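Local atomic coordinates of putative chitobiase (Bacteroides thetaiotaomicron, PDB entry 3HNM), a protein that is of unknown function but, as a putative chitobiase fragment with an F5/8 type C domain, probably serves in carbohydrate recognition. Residues Tyr65-Met71 / Arg137-Ile143. Residues are numbered along the deposited sequence; the frame is centred on the assembly and turned at random.
Sequences YYFVFDM and RYIRFVI
Two neighbouring antiparallel strands of the five-stranded sheet of an F5/8 type C domain meet here, with Phe67 opposite Phe141 and Phe69 opposite Ile139, each a hydrogen-bonded pair. Phe67 N gives its hydrogen to Phe141 O at 2.9 Å, and Phe141 N answers to Phe67 O. Phe67 CD2 lies 4.2 Å from Phe141 CD2, at the edge of the Phe141 ring. The edge of Phe69 is used too: its CE2 meets Phe141 CB at 3.8 Å. Large apolar residues suit this face, which packs on strands 74-83 and 156-166 of the second sheet in a beta sandwich. Val68 and Arg140 share the other face, Val68 CG2 touching Arg140 CD at 3.7 Å; Arg140 NH2 forms a salt bridge with Glu103. Toward the C-terminal end of strand 65-71, Asp70 OD1 forms a salt bridge with Arg137 NE at 2.8 Å, a weak, bent hydrogen bond (119° at the hydrogen), and also accepts from Gly72 N. A bend at chi2 (79°) brings the Arg137 guanidinium round to that carboxylate, with Tyr138 CZ over one face, offset toward the rim. A leucine in place of Arg137 would probably leave the buried Asp70 carboxylate without this countercharge.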
loop_
_atom_site.group_PDB
_atom_site.type_symbol
_atom_site.label_atom_id
_atom_site.label_comp_id
_atom_site.label_asym_id
_atom_site.label_seq_id
_atom_site.Cartn_x
_atom_site.Cartn_y
_atom_site.Cartn_z
ATOM N N TYR A 65 1.803 6.743 8.271
ATOM C CA TYR A 65 2.728 5.764 7.719
ATOM C C TYR A 65 2.638 5.908 6.213
ATOM O O TYR A 65 1.539 5.994 5.672
ATOM C CB TYR A 65 2.270 4.371 8.104
ATOM C CG TYR A 65 2.143 4.146 9.584
ATOM C CD1 TYR A 65 2.940 4.847 10.480
ATOM C CD2 TYR A 65 1.335 3.123 10.077
ATOM C CE1 TYR A 65 2.950 4.525 11.826
ATOM C CE2 TYR A 65 1.340 2.788 11.424
ATOM C CZ TYR A 65 2.158 3.487 12.291
ATOM O OH TYR A 65 2.254 3.110 13.606
ATOM N N TYR A 66 3.775 5.919 5.531
ATOM C CA TYR A 66 3.750 6.076 4.086
ATOM C C TYR A 66 4.716 5.136 3.407
ATOM O O TYR A 66 5.621 4.598 4.032
ATOM C CB TYR A 66 4.096 7.505 3.721
ATOM C CG TYR A 66 5.552 7.797 3.819
ATOM C CD1 TYR A 66 6.404 7.509 2.770
ATOM C CD2 TYR A 66 6.084 8.367 4.959
ATOM C CE1 TYR A 66 7.766 7.786 2.853
ATOM C CE2 TYR A 66 7.445 8.649 5.059
ATOM C CZ TYR A 66 8.283 8.360 4.001
ATOM O OH TYR A 66 9.625 8.666 4.088
ATOM N N PHE A 67 4.520 4.943 2.115
ATOM C CA PHE A 67 5.363 4.045 1.360
ATOM C C PHE A 67 5.535 4.643 -0.007
ATOM O O PHE A 67 4.625 5.288 -0.503
ATOM C CB PHE A 67 4.667 2.711 1.212
ATOM C CG PHE A 67 4.325 2.059 2.500
ATOM C CD1 PHE A 67 5.245 1.242 3.129
ATOM C CD2 PHE A 67 3.049 2.186 3.040
ATOM C CE1 PHE A 67 4.903 0.543 4.277
ATOM C CE2 PHE A 67 2.690 1.492 4.196
ATOM C CZ PHE A 67 3.616 0.666 4.812
ATOM N N VAL A 68 6.682 4.412 -0.627
ATOM C CA VAL A 68 6.936 4.953 -1.951
ATOM C C VAL A 68 7.307 3.817 -2.884
ATOM O O VAL A 68 8.451 3.373 -2.909
ATOM C CB VAL A 68 8.089 5.967 -1.907
ATOM C CG1 VAL A 68 8.273 6.613 -3.266
ATOM C CG2 VAL A 68 7.818 7.002 -0.828
ATOM N N PHE A 69 6.338 3.342 -3.652
ATOM C CA PHE A 69 6.576 2.233 -4.567
ATOM C C PHE A 69 7.195 2.668 -5.873
ATOM O O PHE A 69 6.754 3.637 -6.471
ATOM C CB PHE A 69 5.258 1.547 -4.851
ATOM C CG PHE A 69 4.513 1.175 -3.618
ATOM C CD1 PHE A 69 4.957 0.133 -2.817
ATOM C CD2 PHE A 69 3.370 1.870 -3.244
ATOM C CE1 PHE A 69 4.269 -0.214 -1.665
ATOM C CE2 PHE A 69 2.673 1.528 -2.090
ATOM C CZ PHE A 69 3.123 0.486 -1.301
ATOM N N ASP A 70 8.215 1.951 -6.325
ATOM C CA ASP A 70 8.847 2.283 -7.600
ATOM C C ASP A 70 8.431 1.250 -8.655
ATOM O O ASP A 70 9.001 0.165 -8.716
ATOM C CB ASP A 70 10.372 2.291 -7.471
ATOM C CG ASP A 70 11.047 2.741 -8.745
ATOM O OD1 ASP A 70 10.389 2.633 -9.806
ATOM O OD2 ASP A 70 12.221 3.191 -8.695
HETATM N N MSE A 71 7.458 1.595 -9.497
HETATM C CA MSE A 71 6.963 0.668 -10.516
HETATM C C MSE A 71 7.958 0.311 -11.607
HETATM O O MSE A 71 7.649 -0.495 -12.485
HETATM C CB MSE A 71 5.694 1.223 -11.148
HETATM C CG MSE A 71 4.500 1.203 -10.226
HETATM SE SE MSE A 71 2.964 2.154 -10.968
HETATM C CE MSE A 71 2.251 0.739 -12.108
ATOM N N ARG A 137 5.491 7.126 -12.254
ATOM C CA ARG A 137 6.533 6.110 -12.155
ATOM C C ARG A 137 6.537 5.634 -10.709
ATOM O O ARG A 137 6.619 4.437 -10.433
ATOM C CB ARG A 137 7.898 6.716 -12.477
ATOM C CG ARG A 137 9.080 5.955 -11.894
ATOM C CD ARG A 137 9.425 4.731 -12.709
ATOM N NE ARG A 137 10.584 4.011 -12.178
ATOM C CZ ARG A 137 11.811 4.516 -12.064
ATOM N NH1 ARG A 137 12.067 5.764 -12.439
ATOM N NH2 ARG A 137 12.790 3.764 -11.581
ATOM N N TYR A 138 6.447 6.594 -9.792
ATOM C CA TYR A 138 6.443 6.317 -8.354
ATOM C C TYR A 138 5.082 6.584 -7.716
ATOM O O TYR A 138 4.381 7.502 -8.110
ATOM C CB TYR A 138 7.479 7.194 -7.674
ATOM C CG TYR A 138 8.831 7.088 -8.310
ATOM C CD1 TYR A 138 9.718 6.085 -7.936
ATOM C CD2 TYR A 138 9.235 8.000 -9.275
ATOM C CE1 TYR A 138 10.980 5.999 -8.503
ATOM C CE2 TYR A 138 10.492 7.922 -9.848
ATOM C CZ TYR A 138 11.359 6.927 -9.460
ATOM O OH TYR A 138 12.613 6.880 -10.014
ATOM N N ILE A 139 4.719 5.781 -6.729
ATOM C CA ILE A 139 3.456 5.951 -6.038
ATOM C C ILE A 139 3.757 6.172 -4.572
ATOM O O ILE A 139 4.771 5.688 -4.060
ATOM C CB ILE A 139 2.575 4.711 -6.149
ATOM C CG1 ILE A 139 2.091 4.550 -7.591
ATOM C CG2 ILE A 139 1.417 4.810 -5.150
ATOM C CD1 ILE A 139 1.320 3.248 -7.868
ATOM N N ARG A 140 2.888 6.902 -3.890
ATOM C CA ARG A 140 3.103 7.154 -2.483
ATOM C C ARG A 140 1.807 6.922 -1.739
ATOM O O ARG A 140 0.867 7.695 -1.861
ATOM C CB ARG A 140 3.607 8.576 -2.279
ATOM C CG ARG A 140 3.928 8.866 -0.848
ATOM C CD ARG A 140 5.203 9.635 -0.748
ATOM N NE ARG A 140 4.981 11.067 -0.823
ATOM C CZ ARG A 140 5.946 11.956 -1.013
ATOM N NH1 ARG A 140 7.210 11.572 -1.153
ATOM N NH2 ARG A 140 5.647 13.240 -1.062
ATOM N N PHE A 141 1.756 5.832 -0.986
ATOM C CA PHE A 141 0.572 5.477 -0.227
ATOM C C PHE A 141 0.770 6.030 1.189
ATOM O O PHE A 141 1.892 6.056 1.696
ATOM C CB PHE A 141 0.419 3.956 -0.261
ATOM C CG PHE A 141 -0.823 3.465 0.378
ATOM C CD1 PHE A 141 -2.060 3.953 -0.010
ATOM C CD2 PHE A 141 -0.755 2.560 1.422
ATOM C CE1 PHE A 141 -3.222 3.548 0.647
ATOM C CE2 PHE A 141 -1.897 2.146 2.086
ATOM C CZ PHE A 141 -3.134 2.641 1.701
ATOM N N VAL A 142 -0.304 6.502 1.817
ATOM C CA VAL A 142 -0.191 7.083 3.157
ATOM C C VAL A 142 -1.389 6.748 4.046
ATOM O O VAL A 142 -2.523 7.026 3.679
ATOM C CB VAL A 142 -0.039 8.642 3.079
ATOM C CG1 VAL A 142 -0.006 9.234 4.470
ATOM C CG2 VAL A 142 1.234 9.022 2.313
ATOM N N ILE A 143 -1.136 6.136 5.204
ATOM C CA ILE A 143 -2.205 5.796 6.145
ATOM C C ILE A 143 -2.243 6.973 7.102
ATOM O O ILE A 143 -1.215 7.320 7.694
ATOM C CB ILE A 143 -1.888 4.529 7.001
ATOM C CG1 ILE A 143 -1.311 3.402 6.139
ATOM C CG2 ILE A 143 -3.151 4.076 7.738
ATOM C CD1 ILE A 143 -2.318 2.601 5.405
#